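Glycosyltransferase (Rickettsia africae, PDB 7MI0) probably transfers sugar units from a donor to an acceptor, using a GT-B fold of two Rossmann-like domains. Local coordinates at residues T22-V27 with T52-S57. Sequence-based numbering, arbitrary orientation.
Sequences TILQVV and TPIIIS
L24 reaches across to I54 and I56 mainly with CD1, which sits 3.6 Å from I54 CG2 and 3.5 Å from I56 CG1, wedged between the two isoleucines, while CD2 lies beside I56 CD1. A chi1 of 170°, with CG opposite the backbone N, swings the branched end of L24 over the neighbouring strand. On the same face T22 and T52 run side by side, their CG2 methyls 4.1 Å apart. The backbones beneath are joined by five hydrogen bonds in parallel register: I23 N to T52 O and I54 N to I23 O, then Q25 N to I54 O and I56 N to Q25 O, and V27 N closes the series on I56 O at 3.0 Å. Q25 N to I54 O, 2.8 Å, is nearly straight, 166° at the hydrogen. Strands 22-26 and 52-57 with helix 35-48 form the first beta-alpha-beta unit of the N-terminal Rossmann-like domain, strand 22-26 lying between 52-57 and 104-107 in its 3-2-1-4-5-6-7 sheet. Helix 35-48 packs on the face of I23, Q25 and I55, where Q25 NE2 makes a weak hydrogen bond to T39 O. Helix 83-100 covers the other face, I96 touching both L24 and I56. Beyond the pair, L24 and V26 bond through their backbones to strand 104-107, and I54 and I56 touch I74 of strand 72-75.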
ATOM      1  N   THR A  22      22.429  -5.100 -11.495  1.00 53.13           N
ATOM      2  CA  THR A  22      21.624  -4.158 -12.261  1.00 52.88           C
ATOM      3  C   THR A  22      20.185  -4.660 -12.259  1.00 53.45           C
ATOM      4  O   THR A  22      19.890  -5.722 -12.819  1.00 53.91           O
ATOM      5  CB  THR A  22      22.156  -3.996 -13.683  1.00 53.15           C
ATOM      6  OG1 THR A  22      23.537  -3.609 -13.630  1.00 59.00           O
ATOM      7  CG2 THR A  22      21.369  -2.922 -14.425  1.00 51.89           C
ATOM      8  N   ILE A  23      19.294  -3.904 -11.626  1.00 48.45           N
ATOM      9  CA  ILE A  23      17.897  -4.285 -11.481  1.00 45.10           C
ATOM     10  C   ILE A  23      17.056  -3.343 -12.323  1.00 49.80           C
ATOM     11  O   ILE A  23      17.018  -2.132 -12.071  1.00 53.38           O
ATOM     12  CB  ILE A  23      17.443  -4.253 -10.016  1.00 49.02           C
ATOM     13  CG1 ILE A  23      18.388  -5.091  -9.151  1.00 46.87           C
ATOM     14  CG2 ILE A  23      16.003  -4.741  -9.911  1.00 41.41           C
ATOM     15  CD1 ILE A  23      18.501  -6.538  -9.589  1.00 46.41           C
ATOM     16  N   LEU A  24      16.378  -3.901 -13.318  1.00 53.66           N
ATOM     17  CA  LEU A  24      15.452  -3.165 -14.164  1.00 48.49           C
ATOM     18  C   LEU A  24      14.034  -3.448 -13.677  1.00 46.97           C
ATOM     19  O   LEU A  24      13.590  -4.601 -13.690  1.00 45.83           O
ATOM     20  CB  LEU A  24      15.633  -3.572 -15.628  1.00 49.32           C
ATOM     21  CG  LEU A  24      14.632  -3.113 -16.693  1.00 47.23           C
ATOM     22  CD1 LEU A  24      14.494  -1.613 -16.701  1.00 51.43           C
ATOM     23  CD2 LEU A  24      15.073  -3.603 -18.059  1.00 50.12           C
ATOM     24  N   GLN A  25      13.340  -2.406 -13.222  1.00 46.63           N
ATOM     25  CA  GLN A  25      11.952  -2.522 -12.794  1.00 45.85           C
ATOM     26  C   GLN A  25      11.031  -1.967 -13.873  1.00 52.20           C
ATOM     27  O   GLN A  25      11.305  -0.915 -14.459  1.00 53.57           O
ATOM     28  CB  GLN A  25      11.703  -1.779 -11.479  1.00 44.51           C
ATOM     29  CG  GLN A  25      12.585  -2.224 -10.319  1.00 50.06           C
ATOM     30  CD  GLN A  25      12.081  -1.709  -8.981  1.00 41.69           C
ATOM     31  OE1 GLN A  25      11.087  -2.202  -8.459  1.00 46.54           O
ATOM     32  NE2 GLN A  25      12.758  -0.708  -8.429  1.00 41.10           N
ATOM     33  N   VAL A  26       9.936  -2.677 -14.128  1.00 47.97           N
ATOM     34  CA  VAL A  26       8.956  -2.282 -15.132  1.00 49.48           C
ATOM     35  C   VAL A  26       7.660  -1.942 -14.407  1.00 54.16           C
ATOM     36  O   VAL A  26       7.088  -2.793 -13.717  1.00 58.74           O
ATOM     37  CB  VAL A  26       8.740  -3.390 -16.174  1.00 51.06           C
ATOM     38  CG1 VAL A  26       7.969  -2.861 -17.367  1.00 50.86           C
ATOM     39  CG2 VAL A  26      10.075  -3.977 -16.611  1.00 46.95           C
ATOM     40  N   VAL A  27       7.198  -0.707 -14.560  1.00 57.18           N
ATOM     41  CA  VAL A  27       6.013  -0.202 -13.870  1.00 60.04           C
ATOM     42  C   VAL A  27       4.910   0.019 -14.899  1.00 66.62           C
ATOM     43  O   VAL A  27       5.167   0.634 -15.939  1.00 71.81           O
ATOM     44  CB  VAL A  27       6.304   1.106 -13.115  1.00 59.09           C
ATOM     45  CG1 VAL A  27       5.076   1.551 -12.343  1.00 64.68           C
ATOM     46  CG2 VAL A  27       7.483   0.920 -12.194  1.00 59.94           C
ATOM     47  N   THR A  52      22.774  -0.784  -9.407  1.00 58.58           N
ATOM     48  CA  THR A  52      22.317   0.110 -10.466  1.00 55.25           C
ATOM     49  C   THR A  52      20.840  -0.123 -10.742  1.00 53.72           C
ATOM     50  O   THR A  52      20.473  -1.144 -11.343  1.00 53.33           O
ATOM     51  CB  THR A  52      23.140  -0.087 -11.742  1.00 56.81           C
ATOM     52  OG1 THR A  52      24.494   0.327 -11.510  1.00 60.74           O
ATOM     53  CG2 THR A  52      22.551   0.732 -12.878  1.00 56.35           C
ATOM     54  N   PRO A  53      19.956   0.773 -10.310  1.00 52.69           N
ATOM     55  CA  PRO A  53      18.541   0.637 -10.657  1.00 49.84           C
ATOM     56  C   PRO A  53      18.227   1.322 -11.975  1.00 56.46           C
ATOM     57  O   PRO A  53      18.783   2.368 -12.318  1.00 61.22           O
ATOM     58  CB  PRO A  53      17.837   1.341  -9.490  1.00 50.80           C
ATOM     59  CG  PRO A  53      18.791   2.405  -9.096  1.00 54.56           C
ATOM     60  CD  PRO A  53      20.180   1.846  -9.327  1.00 52.61           C
ATOM     61  N   ILE A  54      17.335   0.690 -12.726  1.00 53.76           N
ATOM     62  CA  ILE A  54      16.762   1.251 -13.939  1.00 50.12           C
ATOM     63  C   ILE A  54      15.265   1.003 -13.875  1.00 53.08           C
ATOM     64  O   ILE A  54      14.824  -0.063 -13.432  1.00 53.93           O
ATOM     65  CB  ILE A  54      17.371   0.628 -15.212  1.00 55.19           C
ATOM     66  CG1 ILE A  54      18.883   0.868 -15.264  1.00 58.11           C
ATOM     67  CG2 ILE A  54      16.709   1.192 -16.463  1.00 57.05           C
ATOM     68  CD1 ILE A  54      19.556   0.244 -16.473  1.00 56.07           C
ATOM     69  N   ILE A  55      14.480   1.992 -14.291  1.00 52.50           N
ATOM     70  CA  ILE A  55      13.028   1.880 -14.267  1.00 57.03           C
ATOM     71  C   ILE A  55      12.487   2.184 -15.658  1.00 58.80           C
ATOM     72  O   ILE A  55      12.711   3.275 -16.195  1.00 55.56           O
ATOM     73  CB  ILE A  55      12.397   2.809 -13.218  1.00 52.52           C
ATOM     74  CG1 ILE A  55      12.773   2.327 -11.817  1.00 49.96           C
ATOM     75  CG2 ILE A  55      10.883   2.842 -13.372  1.00 49.40           C
ATOM     76  CD1 ILE A  55      12.395   3.290 -10.726  1.00 54.18           C
ATOM     77  N   ILE A  56      11.789   1.216 -16.239  1.00 55.78           N
ATOM     78  CA  ILE A  56      11.002   1.434 -17.443  1.00 56.90           C
ATOM     79  C   ILE A  56       9.567   1.724 -17.025  1.00 58.34           C
ATOM     80  O   ILE A  56       8.954   0.950 -16.280  1.00 51.38           O
ATOM     81  CB  ILE A  56      11.073   0.218 -18.381  1.00 54.53           C
ATOM     82  CG1 ILE A  56      12.458   0.115 -19.014  1.00 55.15           C
ATOM     83  CG2 ILE A  56      10.021   0.321 -19.467  1.00 54.40           C
ATOM     84  CD1 ILE A  56      12.621  -1.094 -19.910  1.00 55.20           C
ATOM     85  N   SER A  57       9.038   2.850 -17.494  1.00 62.59           N
ATOM     86  CA  SER A  57       7.702   3.293 -17.141  1.00 59.05           C
ATOM     87  C   SER A  57       7.046   3.908 -18.367  1.00 62.66           C
ATOM     88  O   SER A  57       7.706   4.223 -19.360  1.00 61.18           O
ATOM     89  CB  SER A  57       7.742   4.303 -15.985  1.00 58.76           C
ATOM     90  OG  SER A  57       6.551   5.064 -15.910  1.00 65.02           O
TER